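Local coordinates for Ice-binding protein isoform1a (Antarctomyces psychrotrophicus, PDB 7BWX) that binds ice, apparently by binding specific water molecules in the ice prism planes, and so probably acts as an antifreeze protein, at residues G100-D105 with S124-Q129; I142-G147 with H168-V173; G184-G189 with S201-V206. The protein carries 1 engineered substitution. All blocks are in the same frame, centred on the assembly; numbering follows the deposited sequence.

Interaction 1. Residues G100-D105 with S124-Q129; sequences GVYKYD and SVWVFQ
Two neighbouring coils of the right-handed beta-helix meet where strand 100-104 runs parallel to strand 126-129, with Val101 opposite Val127 and Tyr102 opposite Phe128. The backbones alternate in the parallel pattern: Val127 N donates to Gly100 O, Tyr102 N to Val127 O (2.9 Å), Gln129 N to Tyr102 O and Tyr104 N to Gln129 O (2.8 Å), while the bond from Gly100 N to Val125 O is weak, bent to 128° at the hydrogen. Tyr102, Trp126 and Phe128 all turn to one face. The rings of Tyr102 and Phe128 are nearly parallel, at 18°, but slid apart, so they barely overlap; Phe128 CE1 reaches Tyr102 CG at 4.0 Å, and Phe128 CD1 lies against Tyr102 CB. From the same strand as Phe128, Trp126 CD1 comes to 4.1 Å from Tyr102 CE1. Phe128 CD1 is shared with Tyr104, whose CE1 comes to the edge of the Phe128 ring. The other face carries Val101, Val127, Lys103 and Gln129. Here the amide of Gln129 lies over a methyl, with Gln129 CD 3.5 Å from Val101 CG1, which sits anti to the backbone N (chi1 -175°) and so reaches along the strand toward that amide. The amide nitrogen is held by the carbonyls of Gly77 and Leu80. Lys103 NZ bridges to Asp105 OD1 on its syn lone pair (3.1 Å) and also to Asp85. Large side chains of adjacent parallel strands lining up on the inner face, with Tyr102 and Phe128 as the aromatic pair in register, are typical of a beta-helix.

Interaction 2. Residues I142-G147 with H168-V173; sequences IILTNG and HLEGNV
Ile142 and Glu170 do most of the touching, their side chains sliding past each other in opposite directions. The tight part is apolar. Ile142 CD1 presses on Leu169 CG at 3.7 Å, the two chains lying side by side and pointing the same way, while the other branch, CG2, held anti to the backbone N, rests on Glu170 CB. The one direct hydrogen bond between the segments runs from Ile142 N to His168 O (3.1 Å), and it is bent, with the donor above the carbonyl plane. The looser, polar side is filled by a water that donates to both Ile142 O (2.8 Å) and Glu170 OE2 (2.7 Å), spanning a place where the backbones have parted. Glu170 is folded at chi2 (-85°), which curls its carboxylate back to His168: NE2 donates to OE2 at 2.7 Å, with OE2 in the imidazole plane but the donor above the carboxylate plane. Farther out, Leu144 CD1 meets Glu170 OE1 obliquely at 3.5 Å, and from Thr145 onward the two segments separate. The strand directions differ by 43°, so no regular pairing follows the single bond. Strand 142-145 instead pairs with strand 113-117, whose Leu116 touches Ile142; Trp155 of strand 153-157 packs on Ile142 and Leu169, and strand 186-192 covers the far side of strand 168-170.

Interaction 3. Residues G184-G189 with S201-V206; sequences GATING and SNTVTV
Ala185 O is gripped twice from the segment opposite: Asn202 ND2 donates at 3.0 Å, and the backbone N of Thr203 adds a weak, longer bond at 3.4 Å. The ND2 bond approaches well off the carbonyl direction (C=O...N 115°) with the donor tilted from the carbonyl plane, yet it lies close to the amide plane of Asn202. A chi1 of -52° sets CG of Asn202 beside its backbone N, with ND2 directed at Ala185 O; ND2 also donates to Gln182 O and OD1 accepts from Asp200 N, so both ends of the amide are used. Replacing Asn202 by alanine removes the amide, and is likely to leave Ala185 O relying on the weak Thr203 bond and Gln182 O and Asp200 N without this partner. Beyond this point the strands pair in parallel: Ile187 N to Thr203 O (2.9 Å), Thr205 N to Ile187 O, and Gly189 N to Thr205 O (3.0 Å), the last with its donor well above the carbonyl plane where the chain turns. Ile187 and Val204 face inward side by side, CD1 against CG2 at 4.1 Å. The other face carries Thr186, Thr203, Asn188 and Thr205, where Asn188 OD1 lies 3.7 Å from Thr205 CB while its ND2 goes to Glu170. Thr186 OG1 pairs with His168 and Thr205 OG1 with Asn34. Apolar groups on one side and hydroxyls and amides on the other make this a solenoid strand pair with an apolar inner face and a polar outer one, the Asn202 amide spending its polar atoms on backbone groups where the regular strand bonding is weak.

Overall arrangement
Following the chain from the N terminus, interaction 1 comes first, closing a loop with 18 residues between segments 100-105 and 124-129. Interaction 2 then closes a 20-residue loop from 142-147 to 168-173, and interaction 3 an 11-residue loop from 184-189 to 201-206. The three run in series, none enclosing or crossing another. Interactions 1 and 3 are on opposite sides of the chain's centre, their centres about 22 Å apart, and interaction 2 lies between them, about 6 Å from interaction 1 at the nearest atoms. It touches interaction 3 directly, through Gly171 N with Asn188 O and Leu169 packed on Ile187. Together they join successive coils of the beta-helix.

Interaction 1. Residues G100-D105 with S124-Q129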
# COMPACT_ATOMS: atom_id res chain seq x y z
N GLY A 100 -14.97 -5.65 -4.18
CA GLY A 100 -15.89 -4.55 -3.83
C GLY A 100 -15.14 -3.28 -3.46
O GLY A 100 -13.90 -3.31 -3.40
N VAL A 101 -15.89 -2.21 -3.26
CA VAL A 101 -15.44 -0.94 -2.65
C VAL A 101 -16.02 -0.96 -1.25
O VAL A 101 -17.28 -0.84 -1.09
CB VAL A 101 -15.89 0.25 -3.52
CG1 VAL A 101 -15.36 1.58 -3.01
CG2 VAL A 101 -15.48 0.01 -4.96
N TYR A 102 -15.16 -1.14 -0.26
CA TYR A 102 -15.54 -1.29 1.16
C TYR A 102 -15.26 0.02 1.88
O TYR A 102 -14.07 0.47 1.92
CB TYR A 102 -14.73 -2.42 1.80
CG TYR A 102 -15.07 -3.79 1.27
CD1 TYR A 102 -14.58 -4.26 0.07
CD2 TYR A 102 -15.91 -4.63 1.99
CE1 TYR A 102 -14.90 -5.52 -0.40
CE2 TYR A 102 -16.31 -5.85 1.49
CZ TYR A 102 -15.79 -6.31 0.31
OH TYR A 102 -16.18 -7.53 -0.16
N LYS A 103 -16.30 0.63 2.43
CA LYS A 103 -16.21 1.92 3.16
C LYS A 103 -16.09 1.65 4.65
O LYS A 103 -17.04 1.05 5.27
CB LYS A 103 -17.40 2.80 2.79
CG LYS A 103 -17.55 4.09 3.59
CD LYS A 103 -18.60 5.04 2.99
CE LYS A 103 -20.00 4.79 3.49
NZ LYS A 103 -20.13 5.11 4.93
N TYR A 104 -15.04 2.17 5.26
CA TYR A 104 -14.83 2.18 6.71
C TYR A 104 -14.73 3.62 7.19
O TYR A 104 -13.80 4.37 6.73
CB TYR A 104 -13.58 1.39 7.09
CG TYR A 104 -13.69 -0.10 6.85
CD1 TYR A 104 -13.49 -0.65 5.60
CD2 TYR A 104 -13.98 -0.96 7.89
CE1 TYR A 104 -13.60 -2.01 5.36
CE2 TYR A 104 -14.07 -2.33 7.69
CZ TYR A 104 -13.90 -2.86 6.42
OH TYR A 104 -13.97 -4.21 6.25
N ASP A 105 -15.57 3.99 8.17
CA ASP A 105 -15.66 5.39 8.63
C ASP A 105 -14.65 5.70 9.71
O ASP A 105 -14.48 6.88 10.01
CB ASP A 105 -17.02 5.73 9.21
CG ASP A 105 -18.16 5.43 8.28
OD1 ASP A 105 -17.98 5.62 7.05
OD2 ASP A 105 -19.24 5.03 8.81
N SER A 124 -11.25 -9.29 -10.60
CA SER A 124 -11.76 -8.82 -9.29
C SER A 124 -10.94 -7.60 -8.81
O SER A 124 -9.71 -7.71 -8.83
CB SER A 124 -11.69 -9.93 -8.26
OG SER A 124 -12.77 -10.86 -8.40
N VAL A 125 -11.59 -6.54 -8.35
CA VAL A 125 -10.90 -5.37 -7.74
C VAL A 125 -11.41 -5.16 -6.32
O VAL A 125 -12.64 -5.32 -6.07
CB VAL A 125 -11.06 -4.12 -8.62
CG1 VAL A 125 -10.57 -2.88 -7.91
CG2 VAL A 125 -10.34 -4.30 -9.94
N TRP A 126 -10.48 -4.83 -5.40
CA TRP A 126 -10.77 -4.41 -4.03
C TRP A 126 -10.27 -2.98 -3.83
O TRP A 126 -9.07 -2.69 -4.08
CB TRP A 126 -10.14 -5.31 -2.98
CG TRP A 126 -10.65 -6.71 -2.95
CD1 TRP A 126 -11.55 -7.27 -2.08
CD2 TRP A 126 -10.27 -7.74 -3.87
NE1 TRP A 126 -11.74 -8.59 -2.41
CE2 TRP A 126 -10.95 -8.91 -3.48
CE3 TRP A 126 -9.42 -7.78 -4.95
CZ2 TRP A 126 -10.82 -10.10 -4.20
CZ3 TRP A 126 -9.26 -8.95 -5.64
CH2 TRP A 126 -9.96 -10.09 -5.27
N VAL A 127 -11.15 -2.12 -3.34
CA VAL A 127 -10.77 -0.76 -2.89
C VAL A 127 -11.27 -0.65 -1.46
O VAL A 127 -12.49 -0.68 -1.24
CB VAL A 127 -11.33 0.36 -3.78
CG1 VAL A 127 -10.86 1.69 -3.26
CG2 VAL A 127 -10.99 0.18 -5.23
N PHE A 128 -10.33 -0.57 -0.52
CA PHE A 128 -10.62 -0.31 0.88
C PHE A 128 -10.54 1.19 1.10
O PHE A 128 -9.43 1.73 1.10
CB PHE A 128 -9.72 -1.15 1.76
CG PHE A 128 -10.03 -2.62 1.64
CD1 PHE A 128 -10.99 -3.21 2.46
CD2 PHE A 128 -9.35 -3.42 0.74
CE1 PHE A 128 -11.30 -4.56 2.33
CE2 PHE A 128 -9.62 -4.77 0.64
CZ PHE A 128 -10.61 -5.34 1.43
N GLN A 129 -11.68 1.79 1.41
CA GLN A 129 -11.81 3.24 1.70
C GLN A 129 -11.75 3.38 3.20
O GLN A 129 -12.82 3.21 3.88
CB GLN A 129 -13.10 3.82 1.10
CG GLN A 129 -13.22 3.62 -0.40
CD GLN A 129 -14.53 4.19 -0.90
OE1 GLN A 129 -15.58 3.91 -0.32
NE2 GLN A 129 -14.47 4.95 -1.98

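Interaction 2. Residues I142-G147 with H168-V173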
# COMPACT_ATOMS: atom_id res chain seq x y z
N ILE A 142 -2.34 -10.85 4.81
CA ILE A 142 -3.38 -10.78 3.77
C ILE A 142 -3.06 -11.85 2.73
O ILE A 142 -1.93 -11.89 2.25
CB ILE A 142 -3.42 -9.36 3.17
CG1 ILE A 142 -3.80 -8.35 4.25
CG2 ILE A 142 -4.37 -9.31 1.97
CD1 ILE A 142 -3.40 -6.93 3.96
N ILE A 143 -4.04 -12.66 2.39
CA ILE A 143 -3.85 -13.76 1.41
C ILE A 143 -4.87 -13.63 0.29
O ILE A 143 -5.97 -12.99 0.46
CB ILE A 143 -3.93 -15.13 2.12
CG1 ILE A 143 -5.32 -15.43 2.68
CG2 ILE A 143 -2.87 -15.25 3.19
CD1 ILE A 143 -5.40 -16.83 3.28
N LEU A 144 -4.51 -14.19 -0.84
CA LEU A 144 -5.29 -14.16 -2.08
C LEU A 144 -5.81 -15.56 -2.38
O LEU A 144 -4.98 -16.47 -2.42
CB LEU A 144 -4.36 -13.71 -3.20
CG LEU A 144 -3.59 -12.41 -2.95
CD1 LEU A 144 -2.60 -12.18 -4.07
CD2 LEU A 144 -4.54 -11.24 -2.75
N THR A 145 -7.08 -15.71 -2.71
CA THR A 145 -7.62 -17.03 -3.15
C THR A 145 -8.40 -16.87 -4.45
O THR A 145 -8.83 -15.74 -4.76
CB THR A 145 -8.47 -17.65 -2.04
OG1 THR A 145 -9.59 -16.79 -1.87
CG2 THR A 145 -7.69 -17.81 -0.76
N ASN A 146 -8.58 -17.98 -5.17
CA ASN A 146 -9.57 -18.08 -6.27
C ASN A 146 -9.34 -16.97 -7.27
O ASN A 146 -10.32 -16.36 -7.70
CB ASN A 146 -10.99 -18.03 -5.71
CG ASN A 146 -11.26 -19.20 -4.79
OD1 ASN A 146 -10.60 -20.23 -4.94
ND2 ASN A 146 -12.17 -19.07 -3.84
N GLY A 147 -8.09 -16.73 -7.64
CA GLY A 147 -7.70 -15.85 -8.77
C GLY A 147 -7.43 -14.39 -8.36
O GLY A 147 -7.14 -13.56 -9.27
N HIS A 168 2.45 -9.22 6.80
CA HIS A 168 2.48 -9.40 5.34
C HIS A 168 1.25 -8.75 4.74
O HIS A 168 0.14 -9.01 5.19
CB HIS A 168 2.58 -10.87 4.94
CG HIS A 168 2.60 -11.02 3.46
ND1 HIS A 168 3.71 -10.63 2.73
CD2 HIS A 168 1.65 -11.37 2.57
CE1 HIS A 168 3.45 -10.80 1.44
NE2 HIS A 168 2.20 -11.29 1.32
N LEU A 169 1.46 -7.91 3.72
CA LEU A 169 0.36 -7.22 3.02
C LEU A 169 0.47 -7.50 1.54
O LEU A 169 1.60 -7.65 0.99
CB LEU A 169 0.40 -5.72 3.34
CG LEU A 169 -0.67 -4.86 2.68
CD1 LEU A 169 -1.10 -3.72 3.58
CD2 LEU A 169 -0.14 -4.27 1.36
N GLU A 170 -0.69 -7.64 0.93
CA GLU A 170 -0.87 -7.71 -0.51
C GLU A 170 -1.62 -6.42 -0.88
O GLU A 170 -2.64 -6.11 -0.24
CB GLU A 170 -1.65 -8.97 -0.92
CG GLU A 170 -0.95 -10.29 -0.49
CD GLU A 170 0.09 -10.81 -1.46
OE1 GLU A 170 0.05 -10.38 -2.64
OE2 GLU A 170 0.92 -11.65 -1.07
N GLY A 171 -1.12 -5.74 -1.89
CA GLY A 171 -1.85 -4.63 -2.50
C GLY A 171 -1.10 -3.30 -2.50
O GLY A 171 0.02 -3.23 -1.99
N ASN A 172 -1.74 -2.31 -3.11
CA ASN A 172 -1.21 -0.93 -3.28
C ASN A 172 -1.74 -0.08 -2.13
O ASN A 172 -2.95 0.09 -2.00
CB ASN A 172 -1.61 -0.41 -4.66
CG ASN A 172 -1.07 -1.28 -5.77
OD1 ASN A 172 0.14 -1.47 -5.88
ND2 ASN A 172 -1.96 -1.79 -6.61
N VAL A 173 -0.83 0.34 -1.26
CA VAL A 173 -1.13 1.19 -0.11
C VAL A 173 -0.95 2.62 -0.62
O VAL A 173 0.18 2.99 -0.90
CB VAL A 173 -0.23 0.90 1.09
CG1 VAL A 173 -0.60 1.81 2.25
CG2 VAL A 173 -0.29 -0.58 1.52
O HOH W 1 -0.25 -13.43 0.63

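Interaction 3. Residues G184-G189 with S201-V206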
# COMPACT_ATOMS: atom_id res chain seq x y z
N GLY A 184 10.52 -6.01 9.72
CA GLY A 184 10.29 -7.30 9.08
C GLY A 184 9.00 -7.34 8.31
O GLY A 184 8.74 -8.40 7.72
N ALA A 185 8.20 -6.26 8.31
CA ALA A 185 6.97 -6.29 7.48
C ALA A 185 7.33 -6.54 6.01
O ALA A 185 8.34 -5.99 5.50
CB ALA A 185 6.16 -5.04 7.68
N THR A 186 6.47 -7.28 5.32
CA THR A 186 6.66 -7.62 3.90
C THR A 186 5.42 -7.20 3.14
O THR A 186 4.28 -7.23 3.72
CB THR A 186 7.02 -9.11 3.71
OG1 THR A 186 5.96 -9.92 4.18
CG2 THR A 186 8.31 -9.47 4.42
N ILE A 187 5.63 -6.80 1.90
CA ILE A 187 4.56 -6.27 1.03
C ILE A 187 4.80 -6.81 -0.38
O ILE A 187 5.89 -6.65 -0.94
CB ILE A 187 4.52 -4.72 1.07
CG1 ILE A 187 4.24 -4.18 2.47
CG2 ILE A 187 3.49 -4.19 0.09
CD1 ILE A 187 5.48 -3.84 3.27
N ASN A 188 3.78 -7.42 -0.94
CA ASN A 188 3.60 -7.67 -2.38
C ASN A 188 2.63 -6.63 -2.85
O ASN A 188 1.40 -6.78 -2.65
CB ASN A 188 3.09 -9.09 -2.68
CG ASN A 188 4.19 -10.13 -2.51
OD1 ASN A 188 5.40 -9.84 -2.66
ND2 ASN A 188 3.79 -11.35 -2.17
N GLY A 189 3.20 -5.55 -3.40
CA GLY A 189 2.43 -4.34 -3.76
C GLY A 189 3.33 -3.14 -3.71
O GLY A 189 4.48 -3.24 -4.22
N SER A 201 13.93 -3.05 7.86
CA SER A 201 14.18 -4.44 7.45
C SER A 201 12.96 -4.98 6.74
O SER A 201 12.54 -6.12 7.05
CB SER A 201 14.54 -5.25 8.67
OG SER A 201 15.53 -4.52 9.40
N ASN A 202 12.49 -4.26 5.73
CA ASN A 202 11.27 -4.69 5.01
C ASN A 202 11.63 -5.30 3.67
O ASN A 202 12.74 -5.09 3.14
CB ASN A 202 10.29 -3.55 4.78
CG ASN A 202 9.99 -2.85 6.07
OD1 ASN A 202 10.37 -1.69 6.25
ND2 ASN A 202 9.31 -3.55 6.96
N THR A 203 10.68 -6.02 3.09
CA THR A 203 10.77 -6.41 1.67
C THR A 203 9.50 -5.95 0.99
O THR A 203 8.42 -6.31 1.45
CB THR A 203 10.93 -7.93 1.47
OG1 THR A 203 12.04 -8.29 2.27
CG2 THR A 203 11.18 -8.29 0.02
N VAL A 204 9.65 -5.20 -0.07
CA VAL A 204 8.53 -4.71 -0.88
C VAL A 204 8.79 -5.14 -2.31
O VAL A 204 9.86 -4.78 -2.89
CB VAL A 204 8.41 -3.17 -0.81
CG1 VAL A 204 7.23 -2.70 -1.65
CG2 VAL A 204 8.37 -2.69 0.61
N THR A 205 7.87 -5.89 -2.85
CA THR A 205 7.96 -6.38 -4.23
C THR A 205 6.76 -5.92 -5.05
O THR A 205 5.63 -6.42 -4.84
CB THR A 205 8.08 -7.91 -4.24
OG1 THR A 205 9.20 -8.25 -3.43
CG2 THR A 205 8.24 -8.45 -5.64
N VAL A 206 7.01 -5.12 -6.06
CA VAL A 206 5.92 -4.62 -6.94
C VAL A 206 5.37 -5.80 -7.75
O VAL A 206 6.14 -6.59 -8.21
CB VAL A 206 6.43 -3.46 -7.81
CG1 VAL A 206 5.38 -3.01 -8.80
CG2 VAL A 206 6.89 -2.31 -6.93